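Long-range contacts in pseudopodium-enriched atypical kinase 1 (Homo sapiens, PDB 6BHC), which adopts a protein kinase fold with an unusual catalytic cleft, is classed as a pseudokinase, and probably works through dimerization and scaffolding more than through catalysis: residues L175-V180 with F317-S322; R263-I268 with D278-G283; L285-L290 with G324-A329; Y307-L312 with L328-L333. The protein carries 1 engineered substitution. One frame throughout, in Å; residues are numbered along the deposited sequence.

Contact 1. Residues L175-V180 with F317-S322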
# COMPACT_ATOMS: atom_id res chain seq x y z
N LEU A 175 10.06 26.07 4.12
CA LEU A 175 9.49 25.43 2.94
C LEU A 175 10.38 25.62 1.71
O LEU A 175 10.59 24.67 0.94
CB LEU A 175 8.09 25.98 2.68
CG LEU A 175 7.31 25.37 1.51
CD1 LEU A 175 7.30 23.85 1.60
CD2 LEU A 175 5.89 25.91 1.48
N TYR A 176 10.91 26.82 1.52
CA TYR A 176 11.71 27.07 0.32
C TYR A 176 13.03 26.31 0.36
O TYR A 176 13.42 25.69 -0.63
CB TYR A 176 11.97 28.57 0.15
CG TYR A 176 12.89 28.86 -1.02
CD1 TYR A 176 12.42 28.82 -2.33
CD2 TYR A 176 14.24 29.13 -0.81
CE1 TYR A 176 13.26 29.07 -3.39
CE2 TYR A 176 15.09 29.37 -1.88
CZ TYR A 176 14.59 29.34 -3.16
OH TYR A 176 15.43 29.58 -4.23
N GLU A 177 13.73 26.35 1.49
CA GLU A 177 15.03 25.70 1.57
C GLU A 177 14.91 24.18 1.58
O GLU A 177 15.90 23.49 1.28
CB GLU A 177 15.80 26.19 2.80
CG GLU A 177 16.10 27.68 2.77
CD GLU A 177 17.19 28.10 3.74
OE1 GLU A 177 17.73 27.23 4.45
OE2 GLU A 177 17.50 29.31 3.79
N ARG A 178 13.74 23.64 1.91
CA ARG A 178 13.53 22.20 1.74
C ARG A 178 13.36 21.85 0.26
O ARG A 178 13.89 20.84 -0.20
CB ARG A 178 12.31 21.73 2.54
CG ARG A 178 12.08 20.23 2.45
CD ARG A 178 10.98 19.75 3.38
NE ARG A 178 10.81 18.30 3.29
CZ ARG A 178 11.48 17.42 4.03
NH1 ARG A 178 12.35 17.84 4.94
NH2 ARG A 178 11.27 16.12 3.88
N GLN A 179 12.64 22.69 -0.49
CA GLN A 179 12.55 22.49 -1.94
C GLN A 179 13.92 22.56 -2.59
O GLN A 179 14.18 21.85 -3.57
CB GLN A 179 11.62 23.52 -2.57
CG GLN A 179 10.18 23.49 -2.07
CD GLN A 179 9.31 24.51 -2.77
OE1 GLN A 179 9.00 24.37 -3.95
NE2 GLN A 179 8.92 25.55 -2.04
N VAL A 180 14.80 23.42 -2.07
CA VAL A 180 16.16 23.50 -2.61
C VAL A 180 16.89 22.18 -2.41
O VAL A 180 17.55 21.68 -3.33
CB VAL A 180 16.92 24.68 -1.95
CG1 VAL A 180 18.40 24.60 -2.27
CG2 VAL A 180 16.35 26.00 -2.43
N PHE A 317 21.67 31.92 8.34
CA PHE A 317 21.10 30.83 9.15
C PHE A 317 19.62 31.12 9.34
O PHE A 317 19.21 31.81 10.27
CB PHE A 317 21.85 30.73 10.47
CG PHE A 317 21.29 29.70 11.41
CD1 PHE A 317 21.12 28.39 11.01
CD2 PHE A 317 20.97 30.05 12.72
CE1 PHE A 317 20.62 27.44 11.88
CE2 PHE A 317 20.46 29.11 13.59
CZ PHE A 317 20.29 27.80 13.17
N ARG A 318 18.79 30.56 8.45
CA ARG A 318 17.38 30.90 8.40
C ARG A 318 16.43 29.71 8.52
O ARG A 318 15.24 29.92 8.73
CB ARG A 318 17.05 31.65 7.10
CG ARG A 318 17.90 32.89 6.89
CD ARG A 318 17.88 33.34 5.44
NE ARG A 318 16.57 33.83 5.03
CZ ARG A 318 16.29 34.31 3.83
NH1 ARG A 318 17.25 34.37 2.90
NH2 ARG A 318 15.07 34.73 3.54
N SER A 319 16.92 28.48 8.39
CA SER A 319 16.06 27.30 8.41
C SER A 319 16.85 26.14 8.97
O SER A 319 18.08 26.20 9.06
CB SER A 319 15.53 26.98 7.01
OG SER A 319 16.52 26.34 6.23
N PRO A 320 16.18 25.04 9.36
CA PRO A 320 16.91 23.85 9.81
C PRO A 320 17.82 23.24 8.75
O PRO A 320 18.59 22.33 9.08
CB PRO A 320 15.80 22.87 10.19
CG PRO A 320 14.63 23.74 10.51
CD PRO A 320 14.73 24.91 9.57
N TYR A 321 17.76 23.71 7.51
CA TYR A 321 18.59 23.18 6.43
C TYR A 321 19.78 24.07 6.12
O TYR A 321 20.63 23.67 5.31
CB TYR A 321 17.74 22.98 5.17
CG TYR A 321 16.44 22.25 5.42
CD1 TYR A 321 16.39 20.86 5.41
CD2 TYR A 321 15.26 22.94 5.65
CE1 TYR A 321 15.20 20.18 5.64
CE2 TYR A 321 14.07 22.28 5.87
CZ TYR A 321 14.05 20.89 5.87
OH TYR A 321 12.86 20.22 6.09
N SER A 322 19.88 25.24 6.74
CA SER A 322 20.89 26.22 6.35
C SER A 322 22.29 25.76 6.73
O SER A 322 23.23 25.91 5.94
CB SER A 322 20.57 27.58 6.97
OG SER A 322 19.28 28.02 6.57

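Contact 2. Residues R263-I268 with D278-G283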
# COMPACT_ATOMS: atom_id res chain seq x y z
N ARG A 263 33.15 30.00 -12.62
CA ARG A 263 32.57 28.69 -12.34
C ARG A 263 33.54 27.55 -12.65
O ARG A 263 33.12 26.40 -12.77
CB ARG A 263 31.27 28.51 -13.13
CG ARG A 263 30.23 29.58 -12.85
CD ARG A 263 28.95 29.33 -13.63
NE ARG A 263 27.94 30.33 -13.33
CZ ARG A 263 27.06 30.23 -12.34
NH1 ARG A 263 27.06 29.16 -11.56
NH2 ARG A 263 26.17 31.19 -12.13
N LEU A 264 34.82 27.86 -12.78
CA LEU A 264 35.85 26.85 -13.03
C LEU A 264 36.56 26.50 -11.73
O LEU A 264 36.91 27.39 -10.94
CB LEU A 264 36.86 27.35 -14.06
CG LEU A 264 36.35 27.58 -15.48
CD1 LEU A 264 37.49 28.00 -16.39
CD2 LEU A 264 35.65 26.34 -16.00
N ALA A 265 36.76 25.21 -11.51
CA ALA A 265 37.41 24.75 -10.30
C ALA A 265 38.85 25.27 -10.23
O ALA A 265 39.46 25.55 -11.27
CB ALA A 265 37.41 23.22 -10.24
N PRO A 266 39.40 25.44 -9.03
CA PRO A 266 40.75 26.02 -8.91
C PRO A 266 41.82 25.23 -9.63
O PRO A 266 42.80 25.82 -10.11
CB PRO A 266 40.98 26.05 -7.40
CG PRO A 266 39.62 26.08 -6.80
CD PRO A 266 38.77 25.24 -7.71
N GLU A 267 41.69 23.90 -9.71
CA GLU A 267 42.73 23.11 -10.37
C GLU A 267 42.79 23.40 -11.87
O GLU A 267 43.85 23.25 -12.48
CB GLU A 267 42.51 21.62 -10.12
CG GLU A 267 41.22 21.05 -10.67
CD GLU A 267 40.05 21.16 -9.71
OE1 GLU A 267 40.13 21.97 -8.76
OE2 GLU A 267 39.05 20.43 -9.89
N ILE A 268 41.67 23.82 -12.46
CA ILE A 268 41.67 24.16 -13.88
C ILE A 268 42.49 25.42 -14.14
O ILE A 268 43.11 25.56 -15.20
CB ILE A 268 40.22 24.31 -14.38
CG1 ILE A 268 39.42 23.04 -14.10
CG2 ILE A 268 40.19 24.64 -15.87
CD1 ILE A 268 39.97 21.81 -14.79
N ASP A 278 32.15 18.94 -11.81
CA ASP A 278 30.72 19.08 -11.55
C ASP A 278 30.43 19.25 -10.07
O ASP A 278 29.48 19.96 -9.71
CB ASP A 278 29.96 17.87 -12.10
CG ASP A 278 29.92 17.86 -13.62
OD1 ASP A 278 30.17 18.92 -14.24
OD2 ASP A 278 29.63 16.79 -14.20
N GLU A 279 31.22 18.62 -9.20
CA GLU A 279 31.04 18.82 -7.76
C GLU A 279 31.31 20.27 -7.37
O GLU A 279 30.57 20.85 -6.57
CB GLU A 279 31.96 17.88 -6.98
CG GLU A 279 31.52 16.42 -6.99
CD GLU A 279 31.89 15.69 -8.27
OE1 GLU A 279 32.46 16.32 -9.18
OE2 GLU A 279 31.62 14.47 -8.36
N PHE A 280 32.35 20.88 -7.94
CA PHE A 280 32.67 22.27 -7.62
C PHE A 280 31.58 23.22 -8.09
O PHE A 280 31.23 24.17 -7.39
CB PHE A 280 34.02 22.65 -8.23
CG PHE A 280 34.44 24.06 -7.94
CD1 PHE A 280 35.11 24.37 -6.77
CD2 PHE A 280 34.18 25.07 -8.85
CE1 PHE A 280 35.51 25.67 -6.51
CE2 PHE A 280 34.57 26.37 -8.59
CZ PHE A 280 35.23 26.67 -7.42
N GLN A 281 31.03 22.97 -9.28
CA GLN A 281 29.97 23.85 -9.79
C GLN A 281 28.68 23.68 -9.01
O GLN A 281 27.89 24.63 -8.90
CB GLN A 281 29.74 23.59 -11.28
CG GLN A 281 30.89 24.07 -12.16
CD GLN A 281 30.60 23.92 -13.65
OE1 GLN A 281 29.68 23.20 -14.04
NE2 GLN A 281 31.38 24.59 -14.47
N THR A 282 28.44 22.49 -8.45
CA THR A 282 27.27 22.28 -7.61
C THR A 282 27.35 23.11 -6.33
O THR A 282 26.32 23.58 -5.83
CB THR A 282 27.11 20.80 -7.28
OG1 THR A 282 26.98 20.05 -8.50
CG2 THR A 282 25.88 20.56 -6.42
N GLY A 283 28.56 23.31 -5.80
CA GLY A 283 28.71 24.15 -4.63
C GLY A 283 28.36 25.60 -4.89
O GLY A 283 27.82 26.28 -4.01

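Contact 3. Residues L285-L290 with G324-A329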
# COMPACT_ATOMS: atom_id res chain seq x y z
N LEU A 285 26.09 26.48 -7.09
CA LEU A 285 24.64 26.49 -7.25
C LEU A 285 23.92 26.58 -5.91
O LEU A 285 22.82 27.15 -5.84
CB LEU A 285 24.18 25.25 -8.00
CG LEU A 285 24.66 25.10 -9.45
CD1 LEU A 285 24.04 23.86 -10.08
CD2 LEU A 285 24.34 26.34 -10.26
N ILE A 286 24.51 26.03 -4.85
CA ILE A 286 23.88 26.09 -3.53
C ILE A 286 23.72 27.54 -3.09
O ILE A 286 22.66 27.94 -2.58
CB ILE A 286 24.69 25.27 -2.51
CG1 ILE A 286 24.63 23.79 -2.86
CG2 ILE A 286 24.17 25.52 -1.10
CD1 ILE A 286 25.34 22.90 -1.86
N TYR A 287 24.76 28.35 -3.27
CA TYR A 287 24.66 29.77 -2.94
C TYR A 287 23.61 30.47 -3.79
O TYR A 287 22.81 31.25 -3.28
CB TYR A 287 26.03 30.44 -3.11
CG TYR A 287 26.98 30.24 -1.95
CD1 TYR A 287 27.70 29.06 -1.81
CD2 TYR A 287 27.17 31.24 -1.01
CE1 TYR A 287 28.58 28.88 -0.76
CE2 TYR A 287 28.04 31.07 0.05
CZ TYR A 287 28.74 29.89 0.17
OH TYR A 287 29.61 29.73 1.22
N GLU A 288 23.60 30.19 -5.10
CA GLU A 288 22.68 30.89 -5.99
C GLU A 288 21.23 30.50 -5.73
O GLU A 288 20.34 31.36 -5.74
CB GLU A 288 23.06 30.60 -7.45
CG GLU A 288 24.42 31.17 -7.84
CD GLU A 288 24.79 30.89 -9.28
OE1 GLU A 288 24.43 29.81 -9.80
OE2 GLU A 288 25.44 31.76 -9.90
N MET A 289 20.97 29.22 -5.47
CA MET A 289 19.62 28.79 -5.14
C MET A 289 19.13 29.38 -3.82
O MET A 289 17.92 29.49 -3.61
CB MET A 289 19.54 27.26 -5.09
CG MET A 289 19.75 26.60 -6.44
SD MET A 289 19.52 24.82 -6.39
CE MET A 289 17.77 24.72 -6.03
N LEU A 290 20.05 29.76 -2.93
CA LEU A 290 19.69 30.44 -1.69
C LEU A 290 19.70 31.96 -1.85
O LEU A 290 19.83 32.68 -0.85
CB LEU A 290 20.64 30.02 -0.57
CG LEU A 290 20.55 28.54 -0.20
CD1 LEU A 290 21.56 28.19 0.88
CD2 LEU A 290 19.14 28.17 0.23
N GLY A 324 23.43 22.66 7.22
CA GLY A 324 23.84 21.53 6.41
C GLY A 324 24.19 21.93 4.99
O GLY A 324 25.16 21.43 4.41
N LEU A 325 23.40 22.84 4.40
CA LEU A 325 23.72 23.33 3.06
C LEU A 325 25.01 24.13 3.05
O LEU A 325 25.75 24.10 2.07
CB LEU A 325 22.56 24.17 2.53
CG LEU A 325 21.27 23.41 2.20
CD1 LEU A 325 20.14 24.38 1.88
CD2 LEU A 325 21.49 22.44 1.05
N GLN A 326 25.29 24.86 4.13
CA GLN A 326 26.56 25.58 4.24
C GLN A 326 27.73 24.60 4.29
O GLN A 326 28.73 24.77 3.57
CB GLN A 326 26.56 26.48 5.47
CG GLN A 326 27.90 27.13 5.76
CD GLN A 326 28.18 28.32 4.86
OE1 GLN A 326 28.00 29.47 5.25
NE2 GLN A 326 28.64 28.04 3.64
N GLN A 327 27.62 23.57 5.12
CA GLN A 327 28.68 22.57 5.21
C GLN A 327 28.83 21.81 3.90
O GLN A 327 29.95 21.49 3.48
CB GLN A 327 28.40 21.61 6.37
CG GLN A 327 29.43 20.50 6.54
CD GLN A 327 30.78 21.01 7.02
OE1 GLN A 327 30.90 22.14 7.48
NE2 GLN A 327 31.80 20.16 6.91
N LEU A 328 27.71 21.53 3.23
CA LEU A 328 27.77 20.83 1.95
C LEU A 328 28.48 21.66 0.89
O LEU A 328 29.29 21.14 0.12
CB LEU A 328 26.36 20.47 1.49
CG LEU A 328 26.25 19.81 0.11
CD1 LEU A 328 27.04 18.51 0.11
CD2 LEU A 328 24.80 19.58 -0.27
N ALA A 329 28.20 22.97 0.85
CA ALA A 329 28.85 23.84 -0.12
C ALA A 329 30.35 23.95 0.16
O ALA A 329 31.16 23.91 -0.77
CB ALA A 329 28.20 25.22 -0.11

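Contact 4. Residues Y307-L312 with L328-L333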
# COMPACT_ATOMS: atom_id res chain seq x y z
N TYR A 307 42.08 29.32 -0.60
CA TYR A 307 41.24 29.72 0.51
C TYR A 307 40.95 28.54 1.44
O TYR A 307 41.27 27.38 1.15
CB TYR A 307 39.94 30.32 -0.00
CG TYR A 307 39.23 29.46 -1.02
CD1 TYR A 307 39.54 29.55 -2.38
CD2 TYR A 307 38.27 28.54 -0.64
CE1 TYR A 307 38.91 28.76 -3.31
CE2 TYR A 307 37.63 27.74 -1.57
CZ TYR A 307 37.95 27.86 -2.91
OH TYR A 307 37.32 27.07 -3.84
N THR A 308 40.32 28.85 2.56
CA THR A 308 39.90 27.88 3.56
C THR A 308 38.38 27.98 3.75
O THR A 308 37.68 28.63 2.97
CB THR A 308 40.65 28.08 4.87
OG1 THR A 308 40.40 29.40 5.37
CG2 THR A 308 42.15 27.89 4.67
N ARG A 309 37.89 27.34 4.81
CA ARG A 309 36.45 27.34 5.07
C ARG A 309 35.98 28.70 5.54
O ARG A 309 34.89 29.15 5.17
CB ARG A 309 36.11 26.26 6.09
CG ARG A 309 34.73 25.64 5.95
CD ARG A 309 33.66 26.45 6.66
NE ARG A 309 32.40 25.71 6.77
CZ ARG A 309 31.32 26.16 7.41
NH1 ARG A 309 30.23 25.41 7.45
NH2 ARG A 309 31.34 27.34 8.00
N ALA A 310 36.79 29.39 6.34
CA ALA A 310 36.42 30.70 6.87
C ALA A 310 36.46 31.80 5.82
O ALA A 310 35.91 32.88 6.06
CB ALA A 310 37.33 31.07 8.04
N ASP A 311 37.09 31.55 4.67
CA ASP A 311 37.15 32.58 3.63
C ASP A 311 35.88 32.65 2.80
O ASP A 311 35.57 33.70 2.23
CB ASP A 311 38.35 32.32 2.72
CG ASP A 311 39.68 32.39 3.45
OD1 ASP A 311 39.85 33.28 4.30
OD2 ASP A 311 40.55 31.53 3.18
N LEU A 312 35.12 31.55 2.73
CA LEU A 312 33.91 31.54 1.92
C LEU A 312 32.83 32.42 2.56
O LEU A 312 32.74 32.53 3.78
CB LEU A 312 33.39 30.12 1.75
CG LEU A 312 34.23 29.18 0.89
CD1 LEU A 312 33.67 27.77 0.92
CD2 LEU A 312 34.31 29.69 -0.54
N LEU A 328 27.71 21.53 3.23
CA LEU A 328 27.77 20.83 1.95
C LEU A 328 28.48 21.66 0.89
O LEU A 328 29.29 21.14 0.12
CB LEU A 328 26.36 20.47 1.49
CG LEU A 328 26.25 19.81 0.11
CD1 LEU A 328 27.04 18.51 0.11
CD2 LEU A 328 24.80 19.58 -0.27
N ALA A 329 28.20 22.97 0.85
CA ALA A 329 28.85 23.84 -0.12
C ALA A 329 30.35 23.95 0.16
O ALA A 329 31.16 23.91 -0.77
CB ALA A 329 28.20 25.22 -0.11
N SER A 330 30.72 24.09 1.44
CA SER A 330 32.14 24.20 1.79
C SER A 330 32.91 22.96 1.35
O SER A 330 34.06 23.05 0.91
CB SER A 330 32.29 24.42 3.29
OG SER A 330 31.56 25.56 3.71
N CYS A 331 32.29 21.78 1.47
CA CYS A 331 32.95 20.55 1.04
C CYS A 331 33.04 20.48 -0.48
O CYS A 331 34.06 20.03 -1.02
CB CYS A 331 32.21 19.33 1.59
SG CYS A 331 32.25 19.18 3.39
N LEU A 332 31.99 20.91 -1.18
CA LEU A 332 32.01 20.91 -2.63
C LEU A 332 32.94 21.98 -3.20
O LEU A 332 33.42 21.82 -4.33
CB LEU A 332 30.59 21.12 -3.18
CG LEU A 332 29.58 20.00 -2.95
CD1 LEU A 332 28.18 20.45 -3.31
CD2 LEU A 332 29.97 18.76 -3.74
N LEU A 333 33.21 23.05 -2.45
CA LEU A 333 34.06 24.13 -2.91
C LEU A 333 35.48 24.02 -2.37
O LEU A 333 36.22 25.01 -2.40
CB LEU A 333 33.45 25.48 -2.52
CG LEU A 333 32.14 25.83 -3.22
CD1 LEU A 333 31.62 27.17 -2.73
CD2 LEU A 333 32.32 25.83 -4.73

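Contact 1. Residues L175-V180 with F317-S322
E177 pushes its carboxylate into the turn that starts helix 322-332, and this is the tight half of the contact. S322 OG donates to E177 OE1 at 2.7 Å, meeting that oxygen's syn lone pair. S319 OG reaches the same oxygen, but its modelled distance is too short to be trusted. With CG beside the backbone N (chi1 -62°) and the chain extended beyond it, E177 carries OE1 straight to the two hydroxyls. The serines themselves form a capping box: Y321 N donates to S319 OG at 3.2 Å, and S319 N to S322 OG at 3.0 Å. S322 OG, which R318 N also reaches, is thus held by several groups at once, and a carboxylate beside this helix start probably suits its dipole. E177 OE2 is taken by H169.

Next to this, R178 crosses Y321 obliquely. Its CB packs 3.8 Å from Y321 CE2, while R178 CA stands over one ring face, offset toward the rim. Extended as far as NE, then turned at chi4, the arginine brings NH1 to Y321 OH at 2.7 Å, 11° out of the guanidinium plane, with that plane 58° from the ring. NH1 also donates to L354 O, and NH2 forms a salt bridge with E407.

The loose side is R318: it offers little beyond CB, 4.1 Å from E177 OE2, and F317 and P320 beside it are exposed.

In the kinase C-lobe this joins helix 173-194, the αE helix, to the start of αH (322-332), with helix 158-163 beside Y176 and Q179, and helix 343-354 ending near R178.

Contact 2. Residues R263-I268 with D278-G283
Q281 NE2 serves two carbonyls: it donates to R263 O at 3.0 Å with an N-H...O angle of 158°, and weakly to C202 O. The bond to R263 O lies close to the amide plane of Q281 but is tilted 32° from the carbonyl plane of R263. Q281 OE1 accepts from L204 N, so both ends of the amide are tied and its rotation is fixed.

The sequence A265-P266-E267 is the APE motif that closes the activation segment of protein kinases, and helix 277-289 is αF, the central helix of the C-lobe. As is usual in the family, E267 forms a salt bridge with an arginine, here R340, and D278 accepts from the backbone of H201 and C202 in the HRD-like motif.

Beside Q281, F280 turns its ring to the A265-P266 backbone. A265 CA sits over one face, 3.7 Å from the ring centroid, and P266 CD lies over the same face, 3.9 Å from the centroid; both are CH-pi contacts. F280 has CG anti to the backbone N (chi1 -180°), which swings the ring out to meet them. A265 CB packs on F280 CG at 3.8 Å. R263 sends its guanidinium along αF to a salt bridge with E288.

Contact 3. Residues L285-L290 with G324-A329
Helices αF (277-289) and αH (322-332) of the kinase C-lobe meet here, I286 and Y287 of the first against L325, L328 and A329 of the second. The short segments run at 147° between their N-to-C directions, roughly antiparallel, with axes 10.1 Å apart at closest approach. All the touching residues are buried.

I286 is the central apolar side chain. Its CD1 ends 3.7 Å from L328 CD2, the two side chains crossing at about a right angle, and 4.1 Å from A329 CB. Its other branch, CG2, anti to the backbone N, faces one turn earlier on αH, 3.8 Å from L325 O. A329 CB also meets Y287 CE1 at 3.7 Å. At the end of αF, L290, the first residue past the helix, brings CD1 to within 4.2 Å of L325 CD1.

The polar edge is made by Y287 and Q326. Q326 NE2 donates to Y287 OH at 3.1 Å (N-H...O 158°), nearly in its own amide plane, with ring and amide planes 59° apart. A bend at chi2 brings the amide back to the ring although CB starts off away from αF. Y287 OH is also bonded to P313 O, and Q326 OE1 accepts from I315 N, so the pair holds the loop between the helices as well as each other.

L325 and L328 also pack on helix 343-354, and I286 on helix 173-194: αF lying buried among the other C-lobe helices is the hallmark of the protein kinase fold.

Contact 4. Residues Y307-L312 with L328-L333
Hydrogen bonding centres on Y307, whose OH donates to L333 O at 2.7 Å. The carbonyl is met at a C=O...O angle of 149°, with the donor tilted 24° from its plane, and L333 O lies at the edge of the tyrosine ring. L333 is the first residue to leave helix 322-332, so the bond falls at the C-terminal end of αH. Within the loop, T308 N and T308 OG1 both donate to D311 OD2, at 2.8 Å and 3.1 Å from the same face of the carboxylate, closing the T308-D311 turn.

Apolar contact comes from L312. Its CG sits beside the backbone N (chi1 -69°), and CD1 touches both S330 CA at 4.0 Å and L333 CB at 4.1 Å.

The third kind is looser. The exposed, poorly ordered R309 drapes CG over S330 CB at 3.8 Å; its NE comes near S330 OG at an angle too poor for a bond. That hydroxyl is bonded instead to Q326 O, one turn back on the helix, while R309 NH1 makes a weak bond to Q327.

Y307 and L333 both pack on F280 of αF. The loop leading into αH is thus folded back on that helix's own C-terminal end, within the helical C-lobe of a protein kinase.

How the contacts relate
Contact 3 is wholly buried and mostly apolar, where αF meets αH. Contacts 2 and 4 extend that packing and touch each other through F280: contact 2 uses αF again, contact 4 uses αH again and shares L328 and A329 with contact 3. Contact 2 sets backbone and proline carbons on one phenylalanine face beside an amide-carbonyl bond; contact 4 has a tyrosine bond and a leucine, with an exposed arginine at its rim. Contact 1 lies at the other end of αH and is the most polar: a carboxylate, hydroxyls and an arginine. It meets contact 3 through Y176 OH and M289 O, while R263 of contact 2 salt-bridges E288 of contact 3; contacts 1 and 2 do not touch.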